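Local coordinates for FAD:protein FMN transferase (Vibrio cholerae, PDB 6NXI), which probably transfers the FMN part of FAD to a threonine hydroxyl of a target flavoprotein, with magnesium as cofactor, at residues Phe71-Ser74 with Thr75-Thr79; Val81-Ala84 with Ile85-Gly89; Tyr168-Gln172 with Gly173-Tyr177. All blocks are in the same frame, centred on the assembly; numbering follows the deposited sequence.

All three interactions are local contacts at or along helices, and none is wholly core or wholly surface. Interactions 1 and 2 share helix 75-90: the first caps its N-terminus and the second runs along its later turns, with centres about 14 Å apart. Interaction 3 closes helix 157-171 and leads into strand 177-181, and its centre is about 25 Å from that of interaction 1. The chemistry follows the place. In interaction 1 a serine hydroxyl accepts from a backbone N-H of the first turn. Interaction 2 adds a partly exposed salt bridge to buried faces near the magnesium site. Interaction 3 ends a helix on a glycine and packs buried leucine, isoleucine and tyrosine.

Interaction 1: Phe71-Ser74 with Thr75-Thr79; sequences FAVS and TQTLT
The Gln76 side-chain amide turns back on Ser74, with its OE1 3.6 Å from Ser74 CB. A bend at chi2 (93°) in Gln76 makes this return possible. Of the backbone carbonyls, Ser74 O and Thr75 O accept bonds. Leu78 N donates to Ser74 O at 2.9 Å, the helix's first i to i+4 bond. Thr75 O takes two donors from Thr79, and they arrive from opposite faces of the carbonyl plane. One is the backbone N of Thr79, in the usual helical bond. The other is Thr79 OG1, also 2.9 Å from Thr75 O, which stands well above the plane and away from a lone-pair direction.

Ser74 is the N-cap of helix 75-90. Its OG accepts from Thr77 N at 3.1 Å, in a nearly straight bond. OG sits between the backbone N and the carbonyl carbon of Ser74 (chi1 66°), and this points it at the first turn of the helix. Thr77 OG1 lies 3.0 Å from Ser74 OG. Both hydroxyls are hydrogen-bonded to Glu58 OE1, so one carboxylate oxygen of helix 58-64 joins two residues of the cap. A negative charge at a helix N-terminus would probably be stabilised by the helix dipole.

Val73, the residue before the cap, meets Leu78 across it. Val73 CG2 comes within 4.0 Å of Leu78 CD2, and the two side chains cross at about a right angle. This pairing of the residue before the N-cap with the fourth residue of the helix is a hydrophobic staple. Beside it, Val73 CB rests 4.1 Å from the methyl carbon CG2 of Thr77. Strand 71-72 precedes the cap, and Val73 continues its backbone bonding with Asn140. The side chain of Gln76 also touches Gln49 and Glu45 of helix 32-50.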
loop_
_atom_site.group_PDB
_atom_site.type_symbol
_atom_site.label_atom_id
_atom_site.label_comp_id
_atom_site.label_asym_id
_atom_site.label_seq_id
_atom_site.Cartn_x
_atom_site.Cartn_y
_atom_site.Cartn_z
ATOM N N PHE A 71 -5.525 -8.608 -22.577
ATOM C CA PHE A 71 -4.150 -9.025 -22.255
ATOM C C PHE A 71 -4.205 -9.947 -21.027
ATOM O O PHE A 71 -4.583 -9.529 -19.902
ATOM C CB PHE A 71 -3.323 -7.757 -22.028
ATOM C CG PHE A 71 -1.883 -8.016 -21.705
ATOM C CD1 PHE A 71 -0.900 -8.028 -22.675
ATOM C CD2 PHE A 71 -1.511 -8.223 -20.393
ATOM C CE1 PHE A 71 0.428 -8.232 -22.328
ATOM C CE2 PHE A 71 -0.191 -8.496 -20.060
ATOM C CZ PHE A 71 0.777 -8.456 -21.017
ATOM N N ALA A 72 -3.840 -11.213 -21.211
ATOM C CA ALA A 72 -3.953 -12.212 -20.138
ATOM C C ALA A 72 -2.888 -11.950 -19.072
ATOM O O ALA A 72 -1.746 -11.585 -19.404
ATOM C CB ALA A 72 -3.847 -13.599 -20.709
ATOM N N VAL A 73 -3.306 -12.090 -17.822
ATOM C CA VAL A 73 -2.440 -11.922 -16.635
ATOM C C VAL A 73 -2.653 -13.097 -15.678
ATOM O O VAL A 73 -3.636 -13.888 -15.778
ATOM C CB VAL A 73 -2.703 -10.569 -15.956
ATOM C CG1 VAL A 73 -2.356 -9.395 -16.872
ATOM C CG2 VAL A 73 -4.138 -10.477 -15.458
ATOM N N SER A 74 -1.727 -13.194 -14.737
ATOM C CA SER A 74 -1.733 -14.224 -13.689
ATOM C C SER A 74 -2.930 -14.017 -12.759
ATOM O O SER A 74 -3.439 -12.872 -12.631
ATOM C CB SER A 74 -0.455 -14.171 -12.915
ATOM O OG SER A 74 -0.363 -12.947 -12.196
ATOM N N THR A 75 -3.334 -15.093 -12.087
ATOM C CA THR A 75 -4.363 -15.033 -11.032
ATOM C C THR A 75 -3.990 -13.953 -10.025
ATOM O O THR A 75 -4.887 -13.183 -9.603
ATOM C CB THR A 75 -4.482 -16.382 -10.324
ATOM O OG1 THR A 75 -4.790 -17.265 -11.400
ATOM C CG2 THR A 75 -5.528 -16.384 -9.242
ATOM N N GLN A 76 -2.722 -13.876 -9.622
ATOM C CA GLN A 76 -2.327 -12.908 -8.551
ATOM C C GLN A 76 -2.503 -11.473 -9.050
ATOM O O GLN A 76 -3.121 -10.647 -8.380
ATOM C CB GLN A 76 -0.895 -13.138 -8.066
ATOM C CG GLN A 76 -0.640 -14.508 -7.472
ATOM C CD GLN A 76 -0.116 -15.540 -8.434
ATOM O OE1 GLN A 76 -0.528 -15.621 -9.611
ATOM N NE2 GLN A 76 0.817 -16.342 -7.924
ATOM N N THR A 77 -2.033 -11.169 -10.246
ATOM C CA THR A 77 -2.191 -9.797 -10.794
ATOM C C THR A 77 -3.687 -9.494 -10.905
ATOM O O THR A 77 -4.111 -8.351 -10.628
ATOM C CB THR A 77 -1.505 -9.677 -12.162
ATOM O OG1 THR A 77 -0.122 -10.005 -12.011
ATOM C CG2 THR A 77 -1.670 -8.293 -12.742
ATOM N N LEU A 78 -4.474 -10.444 -11.444
ATOM C CA LEU A 78 -5.928 -10.233 -11.573
ATOM C C LEU A 78 -6.524 -9.883 -10.197
ATOM O O LEU A 78 -7.275 -8.915 -10.125
ATOM C CB LEU A 78 -6.555 -11.489 -12.198
ATOM C CG LEU A 78 -7.922 -11.334 -12.849
ATOM C CD1 LEU A 78 -8.972 -10.883 -11.847
ATOM C CD2 LEU A 78 -7.861 -10.426 -14.034
ATOM N N THR A 79 -6.178 -10.626 -9.141
ATOM C CA THR A 79 -6.718 -10.415 -7.785
ATOM C C THR A 79 -6.388 -8.982 -7.352
ATOM O O THR A 79 -7.274 -8.316 -6.794
ATOM C CB THR A 79 -6.187 -11.468 -6.824
ATOM O OG1 THR A 79 -6.646 -12.731 -7.346
ATOM C CG2 THR A 79 -6.673 -11.231 -5.403
#

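Interaction 2: Val81-Ala84 with Ile85-Gly89; sequences VKEA and IRLNG. With EDO (1,2-ethanediol), chain E.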
loop_
_atom_site.group_PDB
_atom_site.type_symbol
_atom_site.label_atom_id
_atom_site.label_comp_id
_atom_site.label_asym_id
_atom_site.label_seq_id
_atom_site.Cartn_x
_atom_site.Cartn_y
_atom_site.Cartn_z
ATOM N N VAL A 81 -5.517 -6.294 -9.233
ATOM C CA VAL A 81 -6.190 -5.249 -10.050
ATOM C C VAL A 81 -7.683 -5.184 -9.701
ATOM O O VAL A 81 -8.237 -4.090 -9.593
ATOM C CB VAL A 81 -5.944 -5.433 -11.564
ATOM C CG1 VAL A 81 -6.746 -4.418 -12.356
ATOM C CG2 VAL A 81 -4.462 -5.273 -11.871
ATOM N N LYS A 82 -8.326 -6.326 -9.470
ATOM C CA LYS A 82 -9.750 -6.333 -9.081
ATOM C C LYS A 82 -9.954 -5.555 -7.775
ATOM O O LYS A 82 -10.939 -4.793 -7.685
ATOM C CB LYS A 82 -10.236 -7.765 -8.936
ATOM C CG LYS A 82 -11.736 -7.888 -8.748
ATOM C CD LYS A 82 -12.210 -9.331 -8.833
ATOM C CE LYS A 82 -11.652 -10.094 -10.022
ATOM N NZ LYS A 82 -12.334 -9.780 -11.311
ATOM N N GLU A 83 -9.052 -5.756 -6.833
ATOM C CA GLU A 83 -9.122 -5.086 -5.513
ATOM C C GLU A 83 -8.879 -3.597 -5.762
ATOM O O GLU A 83 -9.596 -2.793 -5.219
ATOM C CB GLU A 83 -8.142 -5.700 -4.531
ATOM C CG GLU A 83 -8.268 -5.081 -3.156
ATOM C CD GLU A 83 -9.561 -5.352 -2.388
ATOM O OE1 GLU A 83 -10.533 -5.979 -2.953
ATOM O OE2 GLU A 83 -9.612 -4.865 -1.217
ATOM N N ALA A 84 -7.961 -3.244 -6.625
ATOM C CA ALA A 84 -7.703 -1.823 -6.926
ATOM C C ALA A 84 -8.965 -1.131 -7.481
ATOM O O ALA A 84 -9.242 0.086 -7.163
ATOM C CB ALA A 84 -6.552 -1.661 -7.892
ATOM N N ILE A 85 -9.653 -1.824 -8.378
ATOM C CA ILE A 85 -10.910 -1.298 -8.966
ATOM C C ILE A 85 -11.985 -1.196 -7.886
ATOM O O ILE A 85 -12.653 -0.151 -7.833
ATOM C CB ILE A 85 -11.329 -2.115 -10.193
ATOM C CG1 ILE A 85 -10.298 -1.921 -11.301
ATOM C CG2 ILE A 85 -12.721 -1.696 -10.637
ATOM C CD1 ILE A 85 -10.512 -2.822 -12.452
ATOM N N ARG A 86 -12.122 -2.223 -7.040
ATOM C CA ARG A 86 -13.136 -2.193 -5.971
ATOM C C ARG A 86 -12.870 -1.000 -5.058
ATOM O O ARG A 86 -13.838 -0.298 -4.671
ATOM C CB ARG A 86 -13.114 -3.480 -5.154
ATOM C CG ARG A 86 -14.264 -3.557 -4.168
ATOM C CD ARG A 86 -14.145 -4.765 -3.284
ATOM N NE ARG A 86 -13.092 -4.749 -2.274
ATOM C CZ ARG A 86 -13.248 -4.283 -1.050
ATOM N NH1 ARG A 86 -14.409 -3.779 -0.689
ATOM N NH2 ARG A 86 -12.255 -4.303 -0.184
ATOM N N LEU A 87 -11.599 -0.777 -4.709
ATOM C CA LEU A 87 -11.275 0.291 -3.754
ATOM C C LEU A 87 -11.373 1.650 -4.438
ATOM O O LEU A 87 -11.660 2.649 -3.766
ATOM C CB LEU A 87 -9.882 0.055 -3.166
ATOM C CG LEU A 87 -9.745 -1.171 -2.272
ATOM C CD1 LEU A 87 -8.327 -1.309 -1.762
ATOM C CD2 LEU A 87 -10.716 -1.136 -1.117
ATOM N N ASN A 88 -11.183 1.689 -5.739
ATOM C CA ASN A 88 -11.484 2.915 -6.505
ATOM C C ASN A 88 -12.962 3.291 -6.267
ATOM O O ASN A 88 -13.229 4.462 -5.965
ATOM C CB ASN A 88 -11.168 2.789 -7.995
ATOM C CG ASN A 88 -11.631 4.004 -8.766
ATOM O OD1 ASN A 88 -12.787 4.057 -9.266
ATOM N ND2 ASN A 88 -10.724 4.973 -8.914
ATOM N N GLY A 89 -13.915 2.362 -6.418
ATOM C CA GLY A 89 -15.333 2.688 -6.168
ATOM C C GLY A 89 -15.554 3.145 -4.735
ATOM O O GLY A 89 -16.211 4.158 -4.521
HETATM C C1 EDO E . -14.702 -2.348 3.252
HETATM O O1 EDO E . -15.407 -2.785 2.103
HETATM C C2 EDO E . -13.248 -2.263 3.092
HETATM O O2 EDO E . -12.726 -3.354 2.385
#
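Residues Val81-Ala84 and Ile85-Asn88 are joined by four successive backbone bonds, from Ile85 N to Val81 O through Asn88 N to Ala84 O, each 2.9 Å long. These are the i to i+4 bonds of an alpha-helix, here the later turns of helix 75-90.

On the side next to helix 265-278, Glu83 and Arg86 form an i, i+3 salt bridge. The two side chains lie alongside each other and point the same way. Arg86 grips the carboxylate side-on with two nitrogens. Its NE reaches Glu83 OE1 at 2.9 Å in an almost straight bond, and NH2 reaches OE2. The carboxylate and guanidinium planes are turned 39° apart, so OE1 is met from above the carboxylate plane. A bend at chi3 of Arg86 (71°) swings the guanidinium back to its partner. Glu83 OE2 is also hydrogen-bonded to Thr267 of helix 265-278.

Apolar contacts run along another side. Val81 CG1 lies 4.1 Å from Ile85 CD1, and both side chains touch Ile137 of strand 135-138. Leu87 packs on Leu271 of helix 265-278, the helix that carries the magnesium ligands Asp269 and Thr273, while Asn88 ND2 bonds to Leu95 O.

A 1,2-ethanediol, probably from the crystallisation liquor, sits at the guanidinium edge, where Arg86 NH2 donates to its O2 at 2.8 Å.

Interaction 3: Tyr168-Gln172 with Gly173-Tyr177; sequences YLQSQ and GIENY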
loop_
_atom_site.group_PDB
_atom_site.type_symbol
_atom_site.label_atom_id
_atom_site.label_comp_id
_atom_site.label_asym_id
_atom_site.label_seq_id
_atom_site.Cartn_x
_atom_site.Cartn_y
_atom_site.Cartn_z
ATOM N N TYR A 168 1.917 -18.146 3.273
ATOM C CA TYR A 168 3.007 -19.145 3.207
ATOM C C TYR A 168 3.385 -19.578 4.634
ATOM O O TYR A 168 3.566 -20.808 4.904
ATOM C CB TYR A 168 4.217 -18.633 2.422
ATOM C CG TYR A 168 5.402 -19.560 2.554
ATOM C CD1 TYR A 168 5.367 -20.827 2.019
ATOM C CD2 TYR A 168 6.530 -19.233 3.293
ATOM C CE1 TYR A 168 6.432 -21.690 2.122
ATOM C CE2 TYR A 168 7.593 -20.106 3.441
ATOM C CZ TYR A 168 7.541 -21.360 2.874
ATOM O OH TYR A 168 8.606 -22.197 3.040
ATOM N N LEU A 169 3.557 -18.631 5.549
ATOM C CA LEU A 169 3.977 -19.016 6.915
ATOM C C LEU A 169 2.897 -19.927 7.521
ATOM O O LEU A 169 3.264 -20.934 8.142
ATOM C CB LEU A 169 4.248 -17.785 7.758
ATOM C CG LEU A 169 5.450 -16.951 7.340
ATOM C CD1 LEU A 169 5.549 -15.743 8.268
ATOM C CD2 LEU A 169 6.744 -17.757 7.411
ATOM N N GLN A 170 1.629 -19.582 7.342
ATOM C CA GLN A 170 0.505 -20.433 7.835
ATOM C C GLN A 170 0.600 -21.820 7.207
ATOM O O GLN A 170 0.385 -22.831 7.924
ATOM C CB GLN A 170 -0.796 -19.710 7.538
ATOM C CG GLN A 170 -0.961 -18.515 8.441
ATOM C CD GLN A 170 -2.240 -17.743 8.270
ATOM O OE1 GLN A 170 -2.373 -16.672 8.856
ATOM N NE2 GLN A 170 -3.183 -18.289 7.484
ATOM N N SER A 171 0.870 -21.903 5.894
ATOM C CA SER A 171 0.960 -23.185 5.154
ATOM C C SER A 171 2.067 -24.032 5.780
ATOM O O SER A 171 1.986 -25.272 5.723
ATOM C CB SER A 171 1.183 -22.962 3.674
ATOM O OG SER A 171 2.565 -22.777 3.381
ATOM N N GLN A 172 3.061 -23.408 6.415
ATOM C CA GLN A 172 4.209 -24.115 7.050
ATOM C C GLN A 172 3.948 -24.354 8.552
ATOM O O GLN A 172 4.897 -24.835 9.240
ATOM C CB GLN A 172 5.466 -23.268 6.795
ATOM C CG GLN A 172 5.931 -23.286 5.345
ATOM C CD GLN A 172 6.412 -24.649 4.915
ATOM O OE1 GLN A 172 7.149 -25.294 5.629
ATOM N NE2 GLN A 172 5.986 -25.110 3.750
ATOM N N GLY A 173 2.744 -24.073 9.063
ATOM C CA GLY A 173 2.352 -24.349 10.461
ATOM C C GLY A 173 2.961 -23.356 11.414
ATOM O O GLY A 173 3.064 -23.659 12.605
ATOM N N ILE A 174 3.206 -22.132 10.928
ATOM C CA ILE A 174 3.695 -21.023 11.790
ATOM C C ILE A 174 2.516 -20.103 12.118
ATOM O O ILE A 174 2.026 -19.433 11.208
ATOM C CB ILE A 174 4.848 -20.279 11.095
ATOM C CG1 ILE A 174 6.009 -21.234 10.834
ATOM C CG2 ILE A 174 5.320 -19.044 11.848
ATOM C CD1 ILE A 174 6.983 -20.697 9.841
ATOM N N GLU A 175 2.115 -20.083 13.379
ATOM C CA GLU A 175 0.871 -19.392 13.780
ATOM C C GLU A 175 1.216 -18.149 14.598
ATOM O O GLU A 175 0.279 -17.447 14.946
ATOM C CB GLU A 175 -0.080 -20.370 14.452
ATOM C CG GLU A 175 -0.466 -21.550 13.530
ATOM C CD GLU A 175 -1.048 -21.292 12.123
ATOM O OE1 GLU A 175 -1.725 -20.283 11.918
ATOM O OE2 GLU A 175 -0.860 -22.142 11.196
ATOM N N ASN A 176 2.503 -17.863 14.823
ATOM C CA ASN A 176 2.925 -16.644 15.558
ATOM C C ASN A 176 3.941 -15.895 14.696
ATOM O O ASN A 176 5.107 -16.300 14.595
ATOM C CB ASN A 176 3.497 -16.981 16.921
ATOM C CG ASN A 176 2.540 -17.825 17.720
ATOM O OD1 ASN A 176 1.617 -17.301 18.326
ATOM N ND2 ASN A 176 2.734 -19.141 17.711
ATOM N N TYR A 177 3.534 -14.788 14.084
ATOM C CA TYR A 177 4.455 -14.080 13.176
ATOM C C TYR A 177 4.090 -12.604 13.067
ATOM O O TYR A 177 2.921 -12.210 13.246
ATOM C CB TYR A 177 4.452 -14.701 11.778
ATOM C CG TYR A 177 3.118 -14.738 11.054
ATOM C CD1 TYR A 177 2.601 -13.610 10.450
ATOM C CD2 TYR A 177 2.366 -15.898 10.967
ATOM C CE1 TYR A 177 1.361 -13.606 9.835
ATOM C CE2 TYR A 177 1.148 -15.923 10.298
ATOM C CZ TYR A 177 0.628 -14.757 9.769
ATOM O OH TYR A 177 -0.579 -14.703 9.119
#
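Leu169 reaches from the last turn of helix 157-171 to both Tyr177 and Ile174. Its CB lies 4.2 Å from Tyr177 CD2. At CG the chain forks. CD1 approaches Tyr177 CB and CG, both at 3.8 Å, and meets the ring at an oblique angle. CD2 turns the other way and touches Ile174 CD1 at 3.8 Å. The first torsion of Leu169 (chi1 -67°) sets CG beside the backbone N, with its two methyls reaching Tyr177 and Ile174.

Leu169 O accepts from Ile174 N at 3.0 Å, and Gln170 O accepts from Gly173 N. With Gly173 at positive phi as the C-prime residue, this is a Schellman motif, and it ends the helix. The chain then turns into strand 177-181 of the main antiparallel sheet.

Gln170 follows with an extended side chain that crosses Tyr177 at about a right angle. Its CG rests 3.8 Å from Tyr177 CE2. Its OE1 accepts from Tyr177 OH at 2.7 Å, close to the ring plane. Glu175 also comes near Gln170, but its OE1 makes a salt bridge with Lys188 of strand 184-188.

Ile174 O is buried with no partner in the model, at the Tyr177 ring edge. As modelled, Tyr177 OH donates to Gln170 OE1, and this ties the amide at the end of the helix to the first residue of the strand.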